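Uroporphyrin-III C-methyltransferase (Thermus thermophilus, PDB 1VE2) probably catalyses the transfer of methyl groups from S-adenosyl-L-methionine to uroporphyrinogen III, a step in porphyrin biosynthesis. Local coordinates at residues Y6-G11 against A82-G87; L20-V25 against E110-V115; V32-L37 against G48-V53. One frame throughout, in Å; residues are numbered along the deposited sequence.

Interaction 1 of 3, residues Y6-G11 against A82-G87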
loop_
_atom_site.group_PDB
_atom_site.type_symbol
_atom_site.label_atom_id
_atom_site.label_comp_id
_atom_site.label_asym_id
_atom_site.label_seq_id
_atom_site.Cartn_x
_atom_site.Cartn_y
_atom_site.Cartn_z
ATOM N N TYR A 6 -6.367 18.644 -3.734
ATOM C CA TYR A 6 -5.564 17.436 -3.862
ATOM C C TYR A 6 -5.694 16.680 -2.550
ATOM O O TYR A 6 -5.523 17.274 -1.484
ATOM C CB TYR A 6 -4.086 17.777 -4.068
ATOM C CG TYR A 6 -3.743 18.317 -5.435
ATOM C CD1 TYR A 6 -3.433 17.458 -6.485
ATOM C CD2 TYR A 6 -3.718 19.691 -5.675
ATOM C CE1 TYR A 6 -3.096 17.950 -7.746
ATOM C CE2 TYR A 6 -3.387 20.196 -6.935
ATOM C CZ TYR A 6 -3.075 19.318 -7.961
ATOM O OH TYR A 6 -2.738 19.807 -9.204
ATOM N N LEU A 7 -6.036 15.397 -2.615
ATOM C CA LEU A 7 -6.101 14.588 -1.387
ATOM C C LEU A 7 -4.747 13.891 -1.446
ATOM O O LEU A 7 -4.520 13.022 -2.294
ATOM C CB LEU A 7 -7.260 13.584 -1.438
ATOM C CG LEU A 7 -8.659 14.199 -1.640
ATOM C CD1 LEU A 7 -9.704 13.100 -1.445
ATOM C CD2 LEU A 7 -8.913 15.341 -0.643
ATOM N N VAL A 8 -3.855 14.295 -0.546
ATOM C CA VAL A 8 -2.474 13.813 -0.528
ATOM C C VAL A 8 -2.055 12.874 0.587
ATOM O O VAL A 8 -2.326 13.128 1.758
ATOM C CB VAL A 8 -1.504 15.028 -0.494
ATOM C CG1 VAL A 8 -0.034 14.562 -0.615
ATOM C CG2 VAL A 8 -1.876 16.004 -1.598
ATOM N N GLY A 9 -1.375 11.798 0.203
ATOM C CA GLY A 9 -0.872 10.844 1.171
ATOM C C GLY A 9 0.516 11.277 1.624
ATOM O O GLY A 9 1.379 11.578 0.797
ATOM N N ALA A 10 0.736 11.312 2.937
ATOM C CA ALA A 10 2.031 11.714 3.476
ATOM C C ALA A 10 2.952 10.524 3.726
ATOM O O ALA A 10 4.097 10.699 4.137
ATOM C CB ALA A 10 1.835 12.492 4.787
ATOM N N GLY A 11 2.466 9.316 3.471
ATOM C CA GLY A 11 3.296 8.154 3.721
ATOM C C GLY A 11 3.209 7.830 5.203
ATOM O O GLY A 11 2.550 8.549 5.948
ATOM N N ALA A 82 -4.705 21.479 -0.488
ATOM C CA ALA A 82 -4.425 20.072 -0.270
ATOM C C ALA A 82 -4.874 19.597 1.094
ATOM O O ALA A 82 -4.826 20.339 2.076
ATOM C CB ALA A 82 -2.928 19.801 -0.433
ATOM N N ARG A 83 -5.328 18.353 1.122
ATOM C CA ARG A 83 -5.733 17.677 2.342
ATOM C C ARG A 83 -4.561 16.699 2.495
ATOM O O ARG A 83 -4.362 15.835 1.640
ATOM C CB ARG A 83 -7.044 16.915 2.113
ATOM C CG ARG A 83 -7.474 16.006 3.255
ATOM C CD ARG A 83 -8.037 16.771 4.440
ATOM N NE ARG A 83 -8.412 15.854 5.508
ATOM C CZ ARG A 83 -7.627 15.508 6.523
ATOM N NH1 ARG A 83 -6.404 16.014 6.631
ATOM N NH2 ARG A 83 -8.056 14.626 7.420
ATOM N N LEU A 84 -3.774 16.851 3.555
ATOM C CA LEU A 84 -2.606 15.992 3.776
ATOM C C LEU A 84 -2.918 14.985 4.872
ATOM O O LEU A 84 -3.221 15.359 6.008
ATOM C CB LEU A 84 -1.391 16.844 4.156
ATOM C CG LEU A 84 -0.040 16.126 4.318
ATOM C CD1 LEU A 84 0.388 15.457 2.992
ATOM C CD2 LEU A 84 1.005 17.155 4.746
ATOM N N LYS A 85 -2.833 13.707 4.519
ATOM C CA LYS A 85 -3.181 12.625 5.428
ATOM C C LYS A 85 -2.102 11.556 5.584
ATOM O O LYS A 85 -1.394 11.225 4.637
ATOM C CB LYS A 85 -4.464 11.964 4.915
ATOM C CG LYS A 85 -5.271 12.888 4.000
ATOM C CD LYS A 85 -6.468 12.196 3.358
ATOM C CE LYS A 85 -7.511 11.805 4.391
ATOM N NZ LYS A 85 -8.712 11.238 3.738
ATOM N N GLY A 86 -1.992 11.005 6.786
ATOM C CA GLY A 86 -1.012 9.960 7.014
ATOM C C GLY A 86 -1.293 8.769 6.107
ATOM O O GLY A 86 -2.453 8.487 5.781
ATOM N N GLY A 87 -0.228 8.088 5.692
ATOM C CA GLY A 87 -0.348 6.925 4.823
ATOM C C GLY A 87 -0.879 7.294 3.451
ATOM O O GLY A 87 -0.404 8.240 2.833
#

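Interaction 2 of 3, residues L20-V25 against E110-V115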
loop_
_atom_site.group_PDB
_atom_site.type_symbol
_atom_site.label_atom_id
_atom_site.label_comp_id
_atom_site.label_asym_id
_atom_site.label_seq_id
_atom_site.Cartn_x
_atom_site.Cartn_y
_atom_site.Cartn_z
ATOM N N LEU A 20 7.031 11.642 -5.587
ATOM C CA LEU A 20 7.444 12.870 -6.258
ATOM C C LEU A 20 6.273 13.823 -6.493
ATOM O O LEU A 20 6.437 15.042 -6.396
ATOM C CB LEU A 20 8.136 12.535 -7.588
ATOM C CG LEU A 20 9.340 11.583 -7.506
ATOM C CD1 LEU A 20 10.088 11.597 -8.838
ATOM C CD2 LEU A 20 10.282 12.005 -6.381
ATOM N N LYS A 21 5.100 13.273 -6.804
ATOM C CA LYS A 21 3.914 14.096 -7.034
ATOM C C LYS A 21 3.508 14.763 -5.728
ATOM O O LYS A 21 3.171 15.950 -5.694
ATOM C CB LYS A 21 2.746 13.242 -7.553
ATOM C CG LYS A 21 1.530 14.072 -7.953
ATOM C CD LYS A 21 0.507 13.246 -8.699
ATOM C CE LYS A 21 -0.695 14.093 -9.087
ATOM N NZ LYS A 21 -1.717 13.313 -9.857
ATOM N N ALA A 22 3.529 13.990 -4.647
ATOM C CA ALA A 22 3.158 14.539 -3.349
ATOM C C ALA A 22 4.056 15.742 -3.032
ATOM O O ALA A 22 3.585 16.770 -2.540
ATOM C CB ALA A 22 3.286 13.463 -2.275
ATOM N N LEU A 23 5.345 15.612 -3.324
ATOM C CA LEU A 23 6.290 16.699 -3.083
ATOM C C LEU A 23 5.884 17.939 -3.871
ATOM O O LEU A 23 5.850 19.038 -3.333
ATOM C CB LEU A 23 7.703 16.286 -3.505
ATOM C CG LEU A 23 8.412 15.201 -2.700
ATOM C CD1 LEU A 23 9.710 14.816 -3.405
ATOM C CD2 LEU A 23 8.701 15.716 -1.299
ATOM N N ARG A 24 5.574 17.762 -5.151
ATOM C CA ARG A 24 5.193 18.904 -5.971
ATOM C C ARG A 24 3.955 19.583 -5.421
ATOM O O ARG A 24 3.913 20.808 -5.311
ATOM C CB ARG A 24 4.934 18.492 -7.426
ATOM C CG ARG A 24 4.489 19.675 -8.302
ATOM C CD ARG A 24 4.245 19.279 -9.758
ATOM N NE ARG A 24 3.069 18.423 -9.932
ATOM C CZ ARG A 24 1.810 18.829 -9.771
ATOM N NH1 ARG A 24 1.549 20.084 -9.428
ATOM N NH2 ARG A 24 0.808 17.982 -9.962
ATOM N N VAL A 25 2.943 18.791 -5.077
ATOM C CA VAL A 25 1.712 19.347 -4.541
ATOM C C VAL A 25 1.952 20.157 -3.272
ATOM O O VAL A 25 1.377 21.229 -3.115
ATOM C CB VAL A 25 0.672 18.244 -4.241
ATOM C CG1 VAL A 25 -0.530 18.844 -3.493
ATOM C CG2 VAL A 25 0.228 17.597 -5.543
ATOM N N GLU A 110 -7.825 15.787 -7.324
ATOM C CA GLU A 110 -6.951 14.689 -7.704
ATOM C C GLU A 110 -6.498 14.023 -6.421
ATOM O O GLU A 110 -6.355 14.685 -5.388
ATOM C CB GLU A 110 -5.714 15.175 -8.464
ATOM C CG GLU A 110 -5.994 15.769 -9.816
ATOM C CD GLU A 110 -4.726 16.027 -10.616
ATOM O OE1 GLU A 110 -4.806 16.766 -11.619
ATOM O OE2 GLU A 110 -3.656 15.490 -10.251
ATOM N N VAL A 111 -6.269 12.718 -6.487
ATOM C CA VAL A 111 -5.812 11.980 -5.316
ATOM C C VAL A 111 -4.373 11.552 -5.582
ATOM O O VAL A 111 -4.059 11.008 -6.646
ATOM C CB VAL A 111 -6.709 10.749 -5.050
ATOM C CG1 VAL A 111 -6.201 9.975 -3.834
ATOM C CG2 VAL A 111 -8.155 11.217 -4.830
ATOM N N VAL A 112 -3.506 11.829 -4.615
ATOM C CA VAL A 112 -2.085 11.525 -4.704
ATOM C C VAL A 112 -1.756 10.419 -3.714
ATOM O O VAL A 112 -1.718 10.651 -2.503
ATOM C CB VAL A 112 -1.261 12.775 -4.376
ATOM C CG1 VAL A 112 0.232 12.478 -4.484
ATOM C CG2 VAL A 112 -1.660 13.901 -5.314
ATOM N N PRO A 113 -1.532 9.194 -4.218
ATOM C CA PRO A 113 -1.206 8.000 -3.426
ATOM C C PRO A 113 -0.005 8.179 -2.512
ATOM O O PRO A 113 0.904 8.949 -2.817
ATOM C CB PRO A 113 -0.923 6.941 -4.494
ATOM C CG PRO A 113 -1.780 7.353 -5.629
ATOM C CD PRO A 113 -1.616 8.859 -5.653
ATOM N N GLY A 114 -0.006 7.447 -1.402
ATOM C CA GLY A 114 1.105 7.491 -0.474
ATOM C C GLY A 114 1.420 6.083 0.005
ATOM O O GLY A 114 0.583 5.193 -0.101
ATOM N N VAL A 115 2.636 5.859 0.489
ATOM C CA VAL A 115 3.012 4.548 1.020
ATOM C C VAL A 115 2.151 4.379 2.280
ATOM O O VAL A 115 2.196 5.215 3.181
ATOM C CB VAL A 115 4.524 4.527 1.382
ATOM C CG1 VAL A 115 4.866 3.274 2.146
ATOM C CG2 VAL A 115 5.362 4.591 0.087
HETATM O O HOH W 1 -2.359 11.117 -8.680
#

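Interaction 3 of 3, residues V32-L37 against G48-V53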
loop_
_atom_site.group_PDB
_atom_site.type_symbol
_atom_site.label_atom_id
_atom_site.label_comp_id
_atom_site.label_asym_id
_atom_site.label_seq_id
_atom_site.Cartn_x
_atom_site.Cartn_y
_atom_site.Cartn_z
ATOM N N VAL A 32 -2.930 23.940 3.227
ATOM C CA VAL A 32 -2.855 22.503 3.467
ATOM C C VAL A 32 -3.513 22.125 4.787
ATOM O O VAL A 32 -3.037 22.519 5.856
ATOM C CB VAL A 32 -1.386 22.028 3.504
ATOM C CG1 VAL A 32 -1.319 20.511 3.674
ATOM C CG2 VAL A 32 -0.670 22.457 2.235
ATOM N N LEU A 33 -4.616 21.379 4.711
ATOM C CA LEU A 33 -5.315 20.924 5.910
ATOM C C LEU A 33 -4.700 19.565 6.221
ATOM O O LEU A 33 -5.026 18.562 5.581
ATOM C CB LEU A 33 -6.819 20.771 5.648
ATOM C CG LEU A 33 -7.627 21.900 4.994
ATOM C CD1 LEU A 33 -9.052 21.845 5.548
ATOM C CD2 LEU A 33 -7.029 23.258 5.273
ATOM N N HIS A 34 -3.821 19.531 7.214
ATOM C CA HIS A 34 -3.102 18.312 7.560
ATOM C C HIS A 34 -3.443 17.677 8.900
ATOM O O HIS A 34 -3.717 18.372 9.879
ATOM C CB HIS A 34 -1.599 18.600 7.531
ATOM C CG HIS A 34 -1.133 19.484 8.649
ATOM N ND1 HIS A 34 -0.889 19.008 9.919
ATOM C CD2 HIS A 34 -0.889 20.816 8.695
ATOM C CE1 HIS A 34 -0.516 20.006 10.700
ATOM N NE2 HIS A 34 -0.508 21.115 9.984
ATOM N N ASP A 35 -3.400 16.347 8.933
ATOM C CA ASP A 35 -3.653 15.597 10.158
ATOM C C ASP A 35 -2.627 16.034 11.199
ATOM O O ASP A 35 -1.482 16.333 10.860
ATOM C CB ASP A 35 -3.487 14.098 9.909
ATOM C CG ASP A 35 -4.651 13.494 9.167
ATOM O OD1 ASP A 35 -4.524 12.329 8.741
ATOM O OD2 ASP A 35 -5.687 14.168 9.018
ATOM N N ARG A 36 -3.040 16.058 12.463
ATOM C CA ARG A 36 -2.161 16.455 13.561
ATOM C C ARG A 36 -0.899 15.595 13.644
ATOM O O ARG A 36 0.189 16.103 13.906
ATOM C CB ARG A 36 -2.895 16.337 14.905
ATOM C CG ARG A 36 -4.196 17.117 15.025
ATOM C CD ARG A 36 -3.960 18.576 15.381
ATOM N NE ARG A 36 -5.216 19.258 15.693
ATOM C CZ ARG A 36 -5.306 20.520 16.103
ATOM N NH1 ARG A 36 -4.210 21.256 16.256
ATOM N NH2 ARG A 36 -6.494 21.050 16.364
ATOM N N LEU A 37 -1.052 14.294 13.423
ATOM C CA LEU A 37 0.067 13.358 13.521
ATOM C C LEU A 37 0.946 13.215 12.272
ATOM O O LEU A 37 1.613 12.196 12.104
ATOM C CB LEU A 37 -0.462 11.974 13.927
ATOM C CG LEU A 37 0.288 11.126 14.969
ATOM C CD1 LEU A 37 -0.573 9.919 15.327
ATOM C CD2 LEU A 37 1.648 10.673 14.448
ATOM N N GLY A 48 2.858 26.325 1.694
ATOM C CA GLY A 48 1.633 27.089 1.819
ATOM C C GLY A 48 1.268 27.206 3.284
ATOM O O GLY A 48 2.067 26.869 4.159
ATOM N N GLU A 49 0.056 27.674 3.559
ATOM C CA GLU A 49 -0.404 27.830 4.932
ATOM C C GLU A 49 -0.808 26.485 5.535
ATOM O O GLU A 49 -1.687 25.798 5.006
ATOM C CB GLU A 49 -1.600 28.783 4.965
ATOM C CG GLU A 49 -2.081 29.149 6.361
ATOM C CD GLU A 49 -3.501 29.688 6.354
ATOM O OE1 GLU A 49 -3.854 30.440 5.418
ATOM O OE2 GLU A 49 -4.264 29.362 7.289
ATOM N N LEU A 50 -0.169 26.109 6.640
ATOM C CA LEU A 50 -0.489 24.847 7.303
ATOM C C LEU A 50 -1.661 24.995 8.267
ATOM O O LEU A 50 -1.641 25.847 9.157
ATOM C CB LEU A 50 0.717 24.314 8.081
ATOM C CG LEU A 50 1.900 23.744 7.296
ATOM C CD1 LEU A 50 2.971 23.252 8.271
ATOM C CD2 LEU A 50 1.421 22.598 6.415
ATOM N N VAL A 51 -2.672 24.153 8.089
ATOM C CA VAL A 51 -3.849 24.164 8.949
ATOM C C VAL A 51 -4.052 22.774 9.533
ATOM O O VAL A 51 -4.509 21.865 8.841
ATOM C CB VAL A 51 -5.119 24.554 8.163
ATOM C CG1 VAL A 51 -6.346 24.414 9.046
ATOM C CG2 VAL A 51 -4.997 25.979 7.656
ATOM N N PRO A 52 -3.703 22.584 10.812
ATOM C CA PRO A 52 -3.867 21.278 11.455
ATOM C C PRO A 52 -5.340 20.967 11.692
ATOM O O PRO A 52 -6.110 21.856 12.044
ATOM C CB PRO A 52 -3.091 21.437 12.761
ATOM C CG PRO A 52 -3.271 22.893 13.076
ATOM C CD PRO A 52 -3.060 23.546 11.726
ATOM N N VAL A 53 -5.729 19.711 11.492
ATOM C CA VAL A 53 -7.118 19.311 11.697
ATOM C C VAL A 53 -7.220 18.079 12.587
ATOM O O VAL A 53 -6.216 17.428 12.880
ATOM C CB VAL A 53 -7.823 19.013 10.352
ATOM C CG1 VAL A 53 -7.854 20.271 9.497
ATOM C CG2 VAL A 53 -7.107 17.886 9.621
#

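Interaction 1 of 3, residues Y6-G11 against A82-G87
Val-8 and Leu-84 sit abreast on two neighbouring strands of the parallel beta sheet in the N-terminal half of this tetrapyrrole methylase. Strands 4-9 and 80-85 run side by side, their short axes 4.7 Å apart and 21° from parallel. The tight part is the face bearing Tyr-6, Val-8, Ala-82 and Leu-84. There CG1 of Val-8 meets CD1 of Leu-84 at 3.7 Å, the two side chains slanting across each other. With CG anti to N (chi1 -175°), the side chain of Leu-84 brings CD1 towards Val-8 and Ala-10. CD1 of Leu-84 lies 3.8 Å from CB of Ala-10. CG2 of Val-8 rests against the small CB of Ala-82. Helices 20-28 and 40-43 cover this face.

On the other face fewer contacts pass between the strands, and helix 64-76 covers it with Ile-67 and Leu-71 on Arg-83. CD2 of Leu-7 lies over CB of Arg-83 at 3.7 Å, but the rest of the arginine turns away. Its guanidinium has CE of Lys-85 over one face, and both residues form salt bridges with Glu-98. Of the residues that touch here, Gly-86 alone is exposed, where the strands pass into loops.

Four backbone bonds hold the parallel pairing, from Arg-83 N to Tyr-6 O at one end to Ala-10 N to Lys-85 O at the other. Beyond them Gly-87 is opposed by two residues, Ala-10 and Gly-11, a classic beta bulge. A side chain at Gly-9 would run into Gly-87 O, and at the backbone angles of Gly-11 a CB would jam against the preceding carbonyl. The bulge is closed by two bonds: Gly-11 N reaches Gly-87 O at 3.1 Å, and Gly-87 N reaches Gly-11 O at 2.8 Å.

Interaction 2 of 3, residues L20-V25 against E110-V115
Lys-21 stretches from helix 20-28 across Val-112 to the carboxylate of Glu-110 on edge strand 109-112. This is helix-on-sheet packing, with the short helix and strand axes 9.3 Å apart and at 121° to each other. CG of Lys-21 stands anti to its backbone N (chi1 -174°), and the chain is extended from there to NZ. That straight arm carries the amine past Val-112 to the outer edge of the strand. Its methylenes slant across the valine, and CE of Lys-21 lies 3.9 Å from CG2 of Val-112.

The two methyls of Val-112 divide the work. CG1 of Val-112 points at the helix backbone, 3.6 Å from N of Ala-22, and also touches CB of that alanine. CG2 of Val-112 lies under the lysine chain and is 4.2 Å from CG2 of Val-25. The two valines run antiparallel as they pass. Ala-22 and Val-25 also touch Val-8 on the next strand, and the helix is thereby laid over both.

Glu-110 comes in at about a right angle to Lys-21, its own chain extended. NZ of Lys-21 meets OE2 of Glu-110 at 2.9 Å, nearly along the C-O axis, in a salt bridge. The other oxygen, OE1, is taken by Lys-4. NZ of Lys-21 also donates to a water 2.6 Å away, and that water donates to O of Val-111 at 2.7 Å. The second subunit packs close by, with its Gly-126 against Val-111 and its Gly-120 against Pro-113.

The contact is therefore apolar beneath and charged at its end. Two lysines share one carboxylate, an oxygen each, which probably favours its ionised form. The water links the charge of Lys-21 to the strand backbone as well, so the amine is tied to both side chain and main chain.

Interaction 3 of 3, residues V32-L37 against G48-V53
His-34 lays its imidazole over Pro-52, whose CA sits above one ring face, 3.8 Å from the centroid, in a CH-pi contact. The two residues are paired on adjacent parallel strands, 31-34 and 49-52, which helix 40-43 joins into a beta-alpha-beta unit. The ring gets there because CG falls between the backbone N and the carbonyl carbon (chi1 70°). CE1 of His-34 then lies 3.6 Å from CB of Pro-52, and CD2 of His-34 meets CD2 of Leu-50 at 3.7 Å. The ring's turn is fixed by ND1 of His-34, which donates in the ring plane to O of Asp-35 at 2.9 Å. An alanine here would remove the ring, so that Pro-52 and Leu-50 would probably lose the group packed against them and the Asp-35 carbonyl its imidazole donor.

On the opposite face Leu-33 and Val-51 project together from the sheet, flank to flank. CD2 of Leu-33 is 3.7 Å from CB of Val-51, and CB of Leu-33 meets CG1 of Val-53. Helix 64-76 packs on Leu-33 and Val-53. Four backbone bonds join the strands, from Val-32 N to Glu-49 O through to Val-53 N to His-34 O. Asp-35, just past the strand, turns its carboxylate to Arg-83, with which it forms a salt bridge.

Exposed Arg-36 folds back over the end of strand 49-52. Its chain bends at chi2, and the guanidinium has Pro-52 O and Val-53 N over one face. NH1 of Arg-36 comes within 3.7 Å of CB of Pro-52.

Interactions 1 and 3 are strand pairings in the same five-stranded parallel sheet, while interaction 2 lays a helix against it. Interaction 1 is central and almost wholly buried. Interaction 3 lies at edge strand 49-52 and is only partly buried, with Glu-49, Pro-52 and Arg-36 exposed. Interaction 2, a smaller contact near the second subunit, lies at the opposite outer strand of this chain, 109-112. Its apolar base is buried, its charged end partly exposed. Backbone bonds from Leu-7 to Glu-110 and Val-112 tie interactions 1 and 2. The Ala-82 to Leu-33 bond and the Arg-83 to Asp-35 pair tie 1 to 3. Interactions 2 and 3 do not touch.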